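PDB 3KEZ: putative sugar binding protein from Bacteroides vulgatus ATCC 8482, which probably binds sugars or other glycan-derived nutrients at the outer membrane, as SusD-family proteins do, and carries a calcium ion. Local coordinates for residues Asn179-Leu184 / Trp196-Leu201; Gly186-Gly191 / Asn245-Ser250; Asn221-Ala226 / Glu339-Ala344; Glu229-Trp234 / Glu254-Ile259; Thr241-Asp246 / Val316-Pro321. All blocks are in the same frame, centred on the assembly; numbering follows the deposited sequence.

Contact 1. Residues Asn179-Leu184 / Trp196-Leu201; sequences NSTELL and WAAMTL
Thr181 of helix 166-183 meets Met199 of helix 195-209 where the two helices pack as an antiparallel pair, consistent with the TPR-like helical scaffold of the SusD family. The evidence is in the axes: the short segments run at 159° to each other and approach to 8.8 Å, a spacing suited to the small residues Ser180, Thr181 and Ala198 that face across it.

Met199, present as selenomethionine, can be followed outward. From CB the chain turns so that CG stands anti to the carbonyl carbon (chi1 -73°), which brings CG to 3.5 Å from Thr181 CG2, tighter than usual van der Waals contact. Beyond CG the chain is extended and passes the threonine at about a right angle. SE stays farther off, and the terminal CE comes to 4.2 Å from Thr181 CB. Thr181 presents CG2 to Met199, while its OG1 is hydrogen-bonded to Lys178 O in its own helix.

Ala198 CB forms the second point of touch. It reaches 3.4 Å from Ser180 OG, a hydroxyl hydrogen-bonded to Leu177 O, and 3.5 Å from Leu184 CD1. Ser180 and Leu184 are packed as well against helix 109-134, at Ala121 and Gln118, whereas Met199 also touches Ala222 of helix 212-229. The seam is thus a buried layer between further helices. Within helix 195-209, Trp196 O accepts twice, from Thr200 N and from Thr200 OG1 at 2.9 Å, the two donors arriving from opposite faces of the carbonyl plane.

Contact 2. Residues Gly186-Gly191 / Asn245-Ser250; sequences GDFNKG and NDASAS
Lys190 and Phe188 reach from one loop to the Asp246-Ala249 backbone and side chains of another, and they do so by different means. The polar part belongs to Lys190. Its NZ makes a salt bridge to Asp246 OD1 at 2.9 Å, coming from above the carboxylate plane, and a hydrogen bond to Ala247 O at 3.0 Å, this one in the carbonyl plane and on a lone pair. A third partner, Glu258 OE1, lies outside the two loops, so the ammonium group sits between two carboxylates that would probably favour its charged form. The lysine starts with CG anti to the backbone N and then bends at chi2 (71°), which carries the amine across the end of Asp246 at about a right angle.

The aromatic part belongs to Phe188. One ring face lies over the Ser248-Ala249 peptide, toward the ring's rim: Ser248 C is 3.5 Å and Ala249 N 3.4 Å above the plane. Apolar contacts flank it, Phe188 CB to Ala249 CB at 4.0 Å and Phe188 CZ to Ala247 CB at 4.2 Å. Tyr231 and Pro252 also touch this phenylalanine.

Asp246 is close to the calcium site: its side chain is about 4 Å from that of the metal ligand Asn331 and about 6 Å from the ion. The contact lies at the surface, joining the link between helices 166-183 and 195-209 to the link between helix 239-242 and strand 255-259; Gly186 O accepts from Trp196 NE1 of helix 195-209, and Glu258 belongs to the strand.

Contact 3. Residues Asn221-Ala226 / Glu339-Ala344; sequences NAIKGA and EAYLNA
The Tyr341 ring receives Ile223 over one face. CD1 of Ile223 stands 4.0 Å from the ring centroid and 15° off the normal, a CH-pi contact displaced toward the rim, while CG2 of the same residue approaches Tyr341 CE1 at 3.7 Å. Ser363 and Ile364 of helix 354-368 and Leu233 also touch the tyrosine. At its end, Tyr341 OH is hydrogen-bonded to Glu227 OE2, one turn beyond Ile223 on the same helix. The tyrosine side chain therefore joins the two helices by ring packing and by its hydroxyl.

The pair is antiparallel, helix 212-229 against helix 337-350, with 147° between the directions of the short segments and 9.4 Å between their axes. This helix-on-helix packing is consistent with the TPR-like helical part of a SusD-family fold. Ile223 contributes the largest share of the buried area, nearly half. With CG1 anti to the carbonyl carbon (chi1 -66°), CG1 points at Ala340 CB, 3.7 Å away, and CD1 goes on to the tyrosine and to Ala344. Ala222 CB completes the row at 4.2 Å from Ala340 CB.

Cutting Tyr341 back to an alanine would probably leave Ile223 CD1 and CG2 without the ring they lean on and Glu227 OE2 without its hydroxyl mate.

On the flank of helix 337-350, the Glu339 carboxylate is joined by salt bridges to Arg204 and Arg388, and Asn343 ND2 donates to Glu339 OE2 at 3.2 Å, the oxygen being met from well above the carboxylate plane.

Contact 4. Residues Glu229-Trp234 / Glu254-Ile259; sequences EGYALW and EILFEI
Backbone comes close to backbone at Leu233 and Glu254, whose CA atoms are 5.2 Å apart, after the chain has left helix 212-229 through a Schellman motif at Gly230. Glu254 contributes the largest share of the buried surface. Its CG lies between the backbone N and the carbonyl carbon (chi1 69°) and sits over the centre of the six-membered ring of Trp234, 3.7 Å from the centroid and 14° off the normal. The carboxylate then bends back to the chain: Trp234 N donates to the anti lone pair of Glu254 OE1 at 2.8 Å and 160°. Arg367 also reaches OE1, and Arg336 and Ser338 hold OE2, so both buried oxygens are satisfied. Ile255 CG1 touches Trp234 CH2 at 3.9 Å. Two residues on from Glu254, Leu256 CD2 lies over one face of Tyr231, toward its rim, 3.7 Å from the centroid, while Ile255 O lies at the ring edge.

With a glycine in place of Trp234, Glu254 CG and Ile255 would probably lose the aromatic ring they pack against, opening a gap there.

Strand 255-259 pairs antiparallel with strand 332-336, where Leu256 and Phe257 form a classic beta bulge facing Ile335, and helix 195-209 packs on both residues.

Contact 5. Residues Thr241-Asp246 / Val316-Pro321; sequences TAWGND and VNKYQP
Gln320 NE2, on an amide pressed against CB of Trp243, is gripped by two carbonyls. It donates to Asn317 O at 2.8 Å and 154°, approaching nearly along the C=O axis, and to Pro240 O, just before Thr241 in the short helix 239-242. These bonds fix the rotation of the amide, whose CD lies 3.6 Å from Trp243 CB, with amide and indole planes 59° apart.

Lys318 takes the indole face. Its extended chain runs alongside Trp243 in the same direction, CG being 3.8 Å from the centroid of the six-membered ring and just 4° off the normal, and CE 3.6 Å from Trp243 CH2. The ammonium group then passes beyond the ring to Val393 O, Glu391 O and a salt bridge with Glu395. Trp234 and Tyr239 make edge-to-face contacts with the same indole.

The meeting joins a type I beta turn, Ala242 to Asn245, to an irregular loop with inverse gamma turns at Asn317 and Tyr319, beside the calcium site: the Pro321 side chain is about 4 Å from that of the metal ligand Glu325, and Asn245 O accepts from the ligand Gln322.

Gly244 packs directly on Gln320, their CA atoms 4.6 Å apart, where a CB would press on Gln320 CB. A water lies 2.9 Å from Trp243 O and 2.7 Å from Gln320 O, within hydrogen-bonding distance of both carbonyls, though it need not donate to both at once.

In the fold
Along the chain, contact 1 closes before contacts 3, 4 and 5 open, contact 2 alternates with contacts 1, 3 and 4, and contacts 4 and 5 fall between the segments of contact 3. Contacts 1 and 3, about 12 Å apart between centres, are consecutive layers of helix packing, with Trp196 and Thr200 of helix 195-209 lying on helix 212-229. Between centres, contact 4 is about 11 Å from contact 3, where Ala226 O probably accepts from Tyr231 N, about 7 Å from contact 2, through the Lys190-Glu258 salt bridge, and about 13 Å from contact 5, through Trp234 and Trp243. The series leads from the TPR-like helices past the two-stranded sheet to loops beside the calcium ion.

Contact 1. Residues Asn179-Leu184 / Trp196-Leu201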
# COMPACT_ATOMS: atom_id res chain seq x y z
N ASN A 179 4.89 -17.19 -6.84
CA ASN A 179 6.18 -17.60 -7.37
C ASN A 179 7.32 -16.84 -6.73
O ASN A 179 8.36 -17.43 -6.45
CB ASN A 179 6.19 -17.40 -8.87
CG ASN A 179 5.46 -18.50 -9.59
OD1 ASN A 179 5.69 -19.68 -9.32
ND2 ASN A 179 4.57 -18.15 -10.51
N SER A 180 7.14 -15.54 -6.48
CA SER A 180 8.16 -14.75 -5.80
C SER A 180 8.44 -15.27 -4.39
O SER A 180 9.57 -15.21 -3.94
CB SER A 180 7.78 -13.27 -5.74
OG SER A 180 6.83 -12.96 -4.69
N THR A 181 7.42 -15.81 -3.72
CA THR A 181 7.60 -16.30 -2.31
C THR A 181 8.45 -17.57 -2.26
O THR A 181 8.97 -17.92 -1.21
CB THR A 181 6.29 -16.62 -1.60
OG1 THR A 181 5.60 -17.67 -2.29
CG2 THR A 181 5.37 -15.38 -1.50
N GLU A 182 8.58 -18.25 -3.40
CA GLU A 182 9.36 -19.43 -3.51
C GLU A 182 10.79 -19.15 -3.98
O GLU A 182 11.63 -20.04 -3.94
CB GLU A 182 8.69 -20.36 -4.50
CG GLU A 182 7.31 -20.89 -4.08
CD GLU A 182 6.45 -21.34 -5.28
OE1 GLU A 182 6.95 -21.40 -6.43
OE2 GLU A 182 5.25 -21.64 -5.08
N LEU A 183 11.03 -17.93 -4.47
CA LEU A 183 12.30 -17.55 -5.05
C LEU A 183 13.10 -16.53 -4.22
O LEU A 183 14.32 -16.60 -4.13
CB LEU A 183 12.05 -17.00 -6.46
CG LEU A 183 11.64 -17.99 -7.55
CD1 LEU A 183 11.35 -17.26 -8.82
CD2 LEU A 183 12.70 -19.05 -7.77
N LEU A 184 12.39 -15.57 -3.62
CA LEU A 184 12.99 -14.53 -2.82
C LEU A 184 13.69 -15.06 -1.59
O LEU A 184 13.24 -16.01 -0.93
CB LEU A 184 11.91 -13.56 -2.34
CG LEU A 184 11.34 -12.57 -3.34
CD1 LEU A 184 9.94 -12.13 -2.90
CD2 LEU A 184 12.29 -11.40 -3.47
N TRP A 196 9.21 -12.27 3.06
CA TRP A 196 8.16 -11.98 4.03
C TRP A 196 7.29 -10.80 3.60
O TRP A 196 6.07 -10.83 3.75
CB TRP A 196 8.76 -11.77 5.44
CG TRP A 196 9.90 -12.69 5.71
CD1 TRP A 196 11.17 -12.33 6.01
CD2 TRP A 196 9.90 -14.14 5.63
NE1 TRP A 196 11.97 -13.46 6.15
CE2 TRP A 196 11.21 -14.57 5.93
CE3 TRP A 196 8.93 -15.10 5.33
CZ2 TRP A 196 11.56 -15.91 5.96
CZ3 TRP A 196 9.29 -16.44 5.34
CH2 TRP A 196 10.59 -16.83 5.66
N ALA A 197 7.91 -9.76 3.02
CA ALA A 197 7.15 -8.67 2.38
C ALA A 197 6.22 -9.23 1.30
O ALA A 197 5.02 -8.95 1.30
CB ALA A 197 8.10 -7.61 1.74
N ALA A 198 6.75 -10.04 0.40
CA ALA A 198 5.91 -10.60 -0.69
C ALA A 198 4.77 -11.49 -0.15
O ALA A 198 3.66 -11.41 -0.64
CB ALA A 198 6.72 -11.35 -1.75
N MSE A 199 5.03 -12.30 0.87
CA MSE A 199 3.98 -13.13 1.47
C MSE A 199 2.88 -12.26 2.12
O MSE A 199 1.70 -12.57 2.05
CB MSE A 199 4.54 -14.08 2.50
CG MSE A 199 5.30 -15.20 1.99
SE MSE A 199 5.65 -16.48 3.42
CE MSE A 199 6.57 -17.86 2.36
N THR A 200 3.29 -11.18 2.77
CA THR A 200 2.32 -10.27 3.40
C THR A 200 1.44 -9.62 2.34
O THR A 200 0.23 -9.63 2.47
CB THR A 200 3.02 -9.21 4.25
OG1 THR A 200 3.76 -9.85 5.28
CG2 THR A 200 2.04 -8.26 4.88
N LEU A 201 2.04 -9.14 1.25
CA LEU A 201 1.26 -8.51 0.15
C LEU A 201 0.33 -9.57 -0.44
O LEU A 201 -0.85 -9.33 -0.61
CB LEU A 201 2.13 -7.93 -0.95
CG LEU A 201 1.48 -7.23 -2.14
CD1 LEU A 201 0.43 -6.22 -1.66
CD2 LEU A 201 2.53 -6.55 -3.04

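Contact 2. Residues Gly186-Gly191 / Asn245-Ser250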
# COMPACT_ATOMS: atom_id res chain seq x y z
N GLY A 186 14.63 -14.84 2.37
CA GLY A 186 14.11 -14.31 3.65
C GLY A 186 15.03 -13.38 4.45
O GLY A 186 14.66 -12.88 5.51
N ASP A 187 16.25 -13.16 3.96
CA ASP A 187 17.17 -12.24 4.61
C ASP A 187 16.66 -10.80 4.61
O ASP A 187 15.93 -10.38 3.71
CB ASP A 187 18.56 -12.27 3.94
CG ASP A 187 19.23 -13.62 4.04
OD1 ASP A 187 18.71 -14.50 4.72
OD2 ASP A 187 20.29 -13.78 3.45
N PHE A 188 17.02 -10.07 5.67
CA PHE A 188 16.85 -8.61 5.67
C PHE A 188 17.50 -8.00 4.42
O PHE A 188 18.59 -8.39 4.01
CB PHE A 188 17.47 -8.02 6.95
CG PHE A 188 17.27 -6.55 7.08
CD1 PHE A 188 16.12 -6.06 7.65
CD2 PHE A 188 18.23 -5.66 6.62
CE1 PHE A 188 15.93 -4.71 7.79
CE2 PHE A 188 18.05 -4.30 6.73
CZ PHE A 188 16.91 -3.81 7.31
N ASN A 189 16.80 -7.09 3.78
CA ASN A 189 17.27 -6.52 2.51
C ASN A 189 16.73 -5.12 2.38
O ASN A 189 15.62 -4.88 1.90
CB ASN A 189 16.87 -7.39 1.33
CG ASN A 189 17.72 -7.14 0.10
OD1 ASN A 189 18.62 -6.29 0.10
ND2 ASN A 189 17.40 -7.87 -0.97
N LYS A 190 17.57 -4.20 2.83
CA LYS A 190 17.20 -2.82 3.10
C LYS A 190 16.74 -2.13 1.85
O LYS A 190 17.51 -2.04 0.88
CB LYS A 190 18.45 -2.09 3.62
CG LYS A 190 18.29 -0.64 3.92
CD LYS A 190 17.47 -0.44 5.14
CE LYS A 190 17.51 1.03 5.56
NZ LYS A 190 16.76 1.18 6.83
N GLY A 191 15.52 -1.61 1.85
CA GLY A 191 15.02 -0.92 0.66
C GLY A 191 14.66 -1.84 -0.49
O GLY A 191 14.34 -1.36 -1.58
N ASN A 245 13.72 5.42 12.99
CA ASN A 245 14.90 4.53 13.07
C ASN A 245 15.41 4.22 11.66
O ASN A 245 14.66 4.31 10.69
CB ASN A 245 14.56 3.18 13.72
CG ASN A 245 14.14 3.31 15.18
OD1 ASN A 245 14.46 4.30 15.81
ND2 ASN A 245 13.40 2.32 15.69
N ASP A 246 16.65 3.77 11.58
CA ASP A 246 17.18 3.25 10.33
C ASP A 246 17.45 1.78 10.63
O ASP A 246 18.39 1.43 11.35
CB ASP A 246 18.43 4.04 9.92
CG ASP A 246 18.52 4.30 8.40
OD1 ASP A 246 17.65 3.83 7.59
OD2 ASP A 246 19.51 4.96 8.01
N ALA A 247 16.54 0.93 10.16
CA ALA A 247 16.57 -0.50 10.46
C ALA A 247 17.77 -1.17 9.77
O ALA A 247 18.21 -0.72 8.71
CB ALA A 247 15.22 -1.16 10.04
N SER A 248 18.30 -2.22 10.39
CA SER A 248 19.36 -3.03 9.81
C SER A 248 19.12 -4.50 10.13
O SER A 248 18.21 -4.83 10.90
CB SER A 248 20.70 -2.59 10.43
OG SER A 248 20.76 -2.98 11.79
N ALA A 249 19.98 -5.37 9.59
CA ALA A 249 19.81 -6.81 9.77
C ALA A 249 19.81 -7.17 11.24
O ALA A 249 19.01 -8.01 11.67
CB ALA A 249 20.93 -7.61 9.01
N SER A 250 20.69 -6.54 12.03
CA SER A 250 20.73 -6.75 13.48
C SER A 250 19.57 -6.12 14.24
O SER A 250 19.24 -6.57 15.33
CB SER A 250 22.07 -6.23 14.09
OG SER A 250 22.25 -4.83 13.85

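Contact 3. Residues Asn221-Ala226 / Glu339-Ala344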
# COMPACT_ATOMS: atom_id res chain seq x y z
N ASN A 221 2.40 -17.60 7.71
CA ASN A 221 3.76 -17.97 7.34
C ASN A 221 4.66 -16.74 7.22
O ASN A 221 5.84 -16.81 7.57
CB ASN A 221 3.76 -18.80 6.04
CG ASN A 221 3.19 -20.21 6.26
OD1 ASN A 221 3.34 -20.80 7.33
ND2 ASN A 221 2.58 -20.75 5.25
N ALA A 222 4.10 -15.62 6.77
CA ALA A 222 4.85 -14.36 6.70
C ALA A 222 5.34 -13.98 8.10
O ALA A 222 6.51 -13.57 8.28
CB ALA A 222 4.00 -13.24 6.16
N ILE A 223 4.47 -14.13 9.08
CA ILE A 223 4.80 -13.81 10.48
C ILE A 223 5.87 -14.74 11.03
O ILE A 223 6.85 -14.26 11.60
CB ILE A 223 3.54 -13.83 11.42
CG1 ILE A 223 2.55 -12.72 11.06
CG2 ILE A 223 3.95 -13.73 12.93
CD1 ILE A 223 1.11 -13.00 11.56
N LYS A 224 5.66 -16.04 10.88
CA LYS A 224 6.57 -17.05 11.44
C LYS A 224 7.98 -16.88 10.85
O LYS A 224 8.98 -16.93 11.59
CB LYS A 224 6.04 -18.48 11.21
CG LYS A 224 7.06 -19.60 11.43
CD LYS A 224 6.41 -20.97 11.53
CE LYS A 224 7.45 -22.10 11.56
NZ LYS A 224 6.86 -23.41 11.95
N GLY A 225 8.05 -16.69 9.54
CA GLY A 225 9.32 -16.48 8.86
C GLY A 225 10.03 -15.17 9.21
O GLY A 225 11.23 -15.17 9.48
N ALA A 226 9.28 -14.06 9.18
CA ALA A 226 9.86 -12.75 9.51
C ALA A 226 10.36 -12.76 10.95
O ALA A 226 11.47 -12.29 11.24
CB ALA A 226 8.87 -11.61 9.33
N GLU A 339 0.68 -5.45 9.48
CA GLU A 339 -0.32 -5.82 8.49
C GLU A 339 -0.45 -7.35 8.36
O GLU A 339 -1.59 -7.85 8.22
CB GLU A 339 -0.12 -5.18 7.10
CG GLU A 339 -1.32 -5.47 6.14
CD GLU A 339 -1.04 -5.27 4.68
OE1 GLU A 339 0.02 -4.71 4.35
OE2 GLU A 339 -1.91 -5.64 3.83
N ALA A 340 0.65 -8.11 8.40
CA ALA A 340 0.50 -9.57 8.39
C ALA A 340 -0.38 -10.00 9.55
O ALA A 340 -1.25 -10.84 9.33
CB ALA A 340 1.82 -10.34 8.37
N TYR A 341 -0.19 -9.43 10.74
CA TYR A 341 -1.05 -9.79 11.89
C TYR A 341 -2.53 -9.49 11.60
O TYR A 341 -3.39 -10.32 11.87
CB TYR A 341 -0.62 -9.08 13.17
CG TYR A 341 0.45 -9.81 13.92
CD1 TYR A 341 1.79 -9.73 13.51
CD2 TYR A 341 0.16 -10.54 15.05
CE1 TYR A 341 2.78 -10.44 14.18
CE2 TYR A 341 1.13 -11.22 15.75
CZ TYR A 341 2.44 -11.18 15.30
OH TYR A 341 3.43 -11.84 15.99
N LEU A 342 -2.82 -8.30 11.09
CA LEU A 342 -4.20 -7.89 10.77
C LEU A 342 -4.81 -8.70 9.64
O LEU A 342 -6.03 -9.00 9.66
CB LEU A 342 -4.26 -6.39 10.45
CG LEU A 342 -3.90 -5.45 11.62
CD1 LEU A 342 -3.34 -4.13 11.08
CD2 LEU A 342 -5.16 -5.28 12.55
N ASN A 343 -4.00 -9.05 8.64
CA ASN A 343 -4.47 -9.96 7.59
C ASN A 343 -4.82 -11.34 8.14
O ASN A 343 -5.87 -11.87 7.81
CB ASN A 343 -3.41 -10.04 6.47
CG ASN A 343 -3.27 -8.73 5.71
OD1 ASN A 343 -4.03 -7.75 5.95
ND2 ASN A 343 -2.30 -8.68 4.78
N ALA A 344 -3.97 -11.92 9.01
CA ALA A 344 -4.26 -13.20 9.64
C ALA A 344 -5.52 -13.13 10.49
O ALA A 344 -6.35 -14.03 10.44
CB ALA A 344 -3.08 -13.70 10.48

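Contact 4. Residues Glu229-Trp234 / Glu254-Ile259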
# COMPACT_ATOMS: atom_id res chain seq x y z
N GLU A 229 13.50 -14.53 11.40
CA GLU A 229 14.55 -13.67 10.85
C GLU A 229 14.91 -12.49 11.78
O GLU A 229 15.94 -11.84 11.57
CB GLU A 229 14.12 -13.22 9.45
CG GLU A 229 15.24 -12.85 8.55
CD GLU A 229 16.20 -13.99 8.31
OE1 GLU A 229 15.75 -15.15 8.40
OE2 GLU A 229 17.39 -13.71 8.04
N GLY A 230 14.12 -12.24 12.82
CA GLY A 230 14.41 -11.21 13.83
C GLY A 230 13.57 -9.95 13.73
O GLY A 230 13.75 -8.99 14.50
N TYR A 231 12.65 -9.92 12.78
CA TYR A 231 11.68 -8.85 12.75
C TYR A 231 10.73 -9.04 13.93
O TYR A 231 10.50 -10.14 14.39
CB TYR A 231 10.89 -8.87 11.44
CG TYR A 231 11.66 -8.64 10.15
CD1 TYR A 231 12.19 -9.72 9.44
CD2 TYR A 231 11.77 -7.37 9.58
CE1 TYR A 231 12.84 -9.55 8.20
CE2 TYR A 231 12.43 -7.18 8.34
CZ TYR A 231 12.94 -8.27 7.66
OH TYR A 231 13.57 -8.11 6.46
N ALA A 232 10.22 -7.96 14.46
CA ALA A 232 9.30 -8.05 15.57
C ALA A 232 8.46 -6.80 15.52
O ALA A 232 8.93 -5.74 15.10
CB ALA A 232 10.07 -8.20 16.92
N LEU A 233 7.20 -6.93 15.91
CA LEU A 233 6.33 -5.79 16.08
C LEU A 233 7.02 -4.79 17.01
O LEU A 233 7.60 -5.16 18.05
CB LEU A 233 4.98 -6.22 16.69
CG LEU A 233 3.99 -7.07 15.87
CD1 LEU A 233 2.72 -7.39 16.75
CD2 LEU A 233 3.62 -6.39 14.60
N TRP A 234 6.97 -3.53 16.62
CA TRP A 234 7.46 -2.44 17.48
C TRP A 234 6.74 -2.48 18.82
O TRP A 234 5.51 -2.54 18.86
CB TRP A 234 7.22 -1.08 16.81
CG TRP A 234 8.13 -0.78 15.65
CD1 TRP A 234 9.46 -1.11 15.53
CD2 TRP A 234 7.79 -0.08 14.47
NE1 TRP A 234 9.95 -0.67 14.32
CE2 TRP A 234 8.94 -0.05 13.65
CE3 TRP A 234 6.61 0.49 13.99
CZ2 TRP A 234 8.94 0.56 12.42
CZ3 TRP A 234 6.63 1.09 12.78
CH2 TRP A 234 7.78 1.12 12.00
N GLU A 254 9.97 -3.76 12.29
CA GLU A 254 8.88 -4.49 11.69
C GLU A 254 8.61 -4.16 10.24
O GLU A 254 7.71 -4.75 9.67
CB GLU A 254 7.59 -4.34 12.52
CG GLU A 254 6.92 -2.96 12.53
CD GLU A 254 5.51 -3.04 13.09
OE1 GLU A 254 5.35 -3.04 14.34
OE2 GLU A 254 4.56 -3.07 12.28
N ILE A 255 9.34 -3.22 9.64
CA ILE A 255 9.11 -2.93 8.21
C ILE A 255 9.75 -3.99 7.32
O ILE A 255 10.97 -4.18 7.30
CB ILE A 255 9.61 -1.56 7.76
CG1 ILE A 255 8.95 -0.42 8.59
CG2 ILE A 255 9.35 -1.40 6.22
CD1 ILE A 255 9.76 0.92 8.58
N LEU A 256 8.90 -4.66 6.55
CA LEU A 256 9.28 -5.76 5.69
C LEU A 256 9.63 -5.26 4.29
O LEU A 256 10.38 -5.92 3.55
CB LEU A 256 8.15 -6.79 5.65
CG LEU A 256 7.67 -7.35 6.99
CD1 LEU A 256 6.46 -8.37 6.77
CD2 LEU A 256 8.81 -8.05 7.76
N PHE A 257 9.08 -4.13 3.90
CA PHE A 257 9.53 -3.46 2.68
C PHE A 257 9.44 -1.97 2.88
O PHE A 257 8.36 -1.42 3.13
CB PHE A 257 8.73 -3.92 1.47
CG PHE A 257 9.10 -3.21 0.17
CD1 PHE A 257 10.44 -2.99 -0.17
CD2 PHE A 257 8.13 -2.86 -0.74
CE1 PHE A 257 10.78 -2.39 -1.36
CE2 PHE A 257 8.46 -2.24 -1.95
CZ PHE A 257 9.81 -2.01 -2.26
N GLU A 258 10.61 -1.34 2.76
CA GLU A 258 10.82 0.07 3.02
C GLU A 258 11.25 0.76 1.71
O GLU A 258 12.11 0.24 1.00
CB GLU A 258 11.91 0.21 4.11
CG GLU A 258 12.13 1.64 4.60
CD GLU A 258 13.01 1.75 5.83
OE1 GLU A 258 13.95 0.96 6.02
OE2 GLU A 258 12.77 2.68 6.60
N ILE A 259 10.57 1.85 1.34
CA ILE A 259 11.09 2.76 0.33
C ILE A 259 12.11 3.65 1.04
O ILE A 259 11.76 4.35 2.03
CB ILE A 259 10.01 3.64 -0.36
CG1 ILE A 259 8.90 2.79 -1.02
CG2 ILE A 259 10.65 4.61 -1.35
CD1 ILE A 259 9.37 1.80 -2.12

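Contact 5. Residues Thr241-Asp246 / Val316-Pro321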
# COMPACT_ATOMS: atom_id res chain seq x y z
N THR A 241 8.41 6.54 18.13
CA THR A 241 9.60 7.02 17.41
C THR A 241 10.25 6.01 16.45
O THR A 241 11.22 6.37 15.76
CB THR A 241 10.72 7.52 18.38
OG1 THR A 241 11.18 6.43 19.19
CG2 THR A 241 10.20 8.67 19.26
N ALA A 242 9.73 4.78 16.41
CA ALA A 242 10.38 3.69 15.67
C ALA A 242 10.41 4.01 14.16
O ALA A 242 11.31 3.58 13.43
CB ALA A 242 9.64 2.36 15.92
N TRP A 243 9.41 4.77 13.73
CA TRP A 243 9.26 5.25 12.36
C TRP A 243 10.47 6.02 11.82
O TRP A 243 10.66 6.08 10.60
CB TRP A 243 8.04 6.17 12.28
CG TRP A 243 6.82 5.56 12.84
CD1 TRP A 243 6.40 5.60 14.14
CD2 TRP A 243 5.86 4.77 12.13
NE1 TRP A 243 5.23 4.86 14.28
CE2 TRP A 243 4.88 4.36 13.06
CE3 TRP A 243 5.73 4.37 10.79
CZ2 TRP A 243 3.80 3.56 12.70
CZ3 TRP A 243 4.65 3.59 10.44
CH2 TRP A 243 3.70 3.20 11.39
N GLY A 244 11.26 6.65 12.69
CA GLY A 244 12.47 7.39 12.27
C GLY A 244 13.78 6.63 12.42
O GLY A 244 14.85 7.16 12.04
N ASN A 245 13.72 5.42 12.99
CA ASN A 245 14.90 4.53 13.07
C ASN A 245 15.41 4.22 11.66
O ASN A 245 14.66 4.31 10.69
CB ASN A 245 14.56 3.18 13.72
CG ASN A 245 14.14 3.31 15.18
OD1 ASN A 245 14.46 4.30 15.81
ND2 ASN A 245 13.40 2.32 15.69
N ASP A 246 16.65 3.77 11.58
CA ASP A 246 17.18 3.25 10.33
C ASP A 246 17.45 1.78 10.63
O ASP A 246 18.39 1.43 11.35
CB ASP A 246 18.43 4.04 9.92
CG ASP A 246 18.52 4.30 8.40
OD1 ASP A 246 17.65 3.83 7.59
OD2 ASP A 246 19.51 4.96 8.01
N VAL A 316 -0.59 12.87 10.64
CA VAL A 316 -0.07 11.57 10.99
C VAL A 316 1.44 11.59 10.82
O VAL A 316 1.95 11.63 9.71
CB VAL A 316 -0.71 10.46 10.17
CG1 VAL A 316 -0.12 9.08 10.54
CG2 VAL A 316 -2.24 10.49 10.37
N ASN A 317 2.15 11.56 11.93
CA ASN A 317 3.60 11.75 11.96
C ASN A 317 4.34 10.41 11.84
O ASN A 317 5.23 10.09 12.66
CB ASN A 317 3.98 12.46 13.28
CG ASN A 317 5.36 13.08 13.23
OD1 ASN A 317 5.76 13.60 12.20
ND2 ASN A 317 6.11 13.01 14.34
N LYS A 318 4.00 9.65 10.82
CA LYS A 318 4.66 8.35 10.57
C LYS A 318 5.87 8.46 9.67
O LYS A 318 6.72 7.58 9.65
CB LYS A 318 3.68 7.35 9.94
CG LYS A 318 2.56 6.96 10.88
CD LYS A 318 1.55 5.99 10.25
CE LYS A 318 0.72 5.28 11.31
NZ LYS A 318 -0.26 4.27 10.73
N TYR A 319 5.92 9.53 8.90
CA TYR A 319 7.02 9.77 7.99
C TYR A 319 8.06 10.64 8.69
O TYR A 319 8.15 11.84 8.49
CB TYR A 319 6.47 10.40 6.72
CG TYR A 319 5.48 9.43 6.10
CD1 TYR A 319 5.93 8.33 5.35
CD2 TYR A 319 4.11 9.54 6.34
CE1 TYR A 319 5.03 7.40 4.83
CE2 TYR A 319 3.20 8.60 5.83
CZ TYR A 319 3.66 7.55 5.07
OH TYR A 319 2.73 6.67 4.55
N GLN A 320 8.82 9.98 9.55
CA GLN A 320 9.79 10.64 10.42
C GLN A 320 11.13 10.57 9.71
O GLN A 320 11.54 9.51 9.27
CB GLN A 320 9.83 9.98 11.82
CG GLN A 320 8.46 10.11 12.54
CD GLN A 320 8.40 9.42 13.88
OE1 GLN A 320 9.40 8.92 14.36
NE2 GLN A 320 7.19 9.38 14.50
N PRO A 321 11.78 11.71 9.54
CA PRO A 321 13.07 11.63 8.87
C PRO A 321 14.08 10.84 9.72
O PRO A 321 13.98 10.81 10.95
CB PRO A 321 13.49 13.10 8.77
CG PRO A 321 12.82 13.75 9.96
CD PRO A 321 11.51 13.04 10.11
O HOH W 1 10.88 7.31 7.93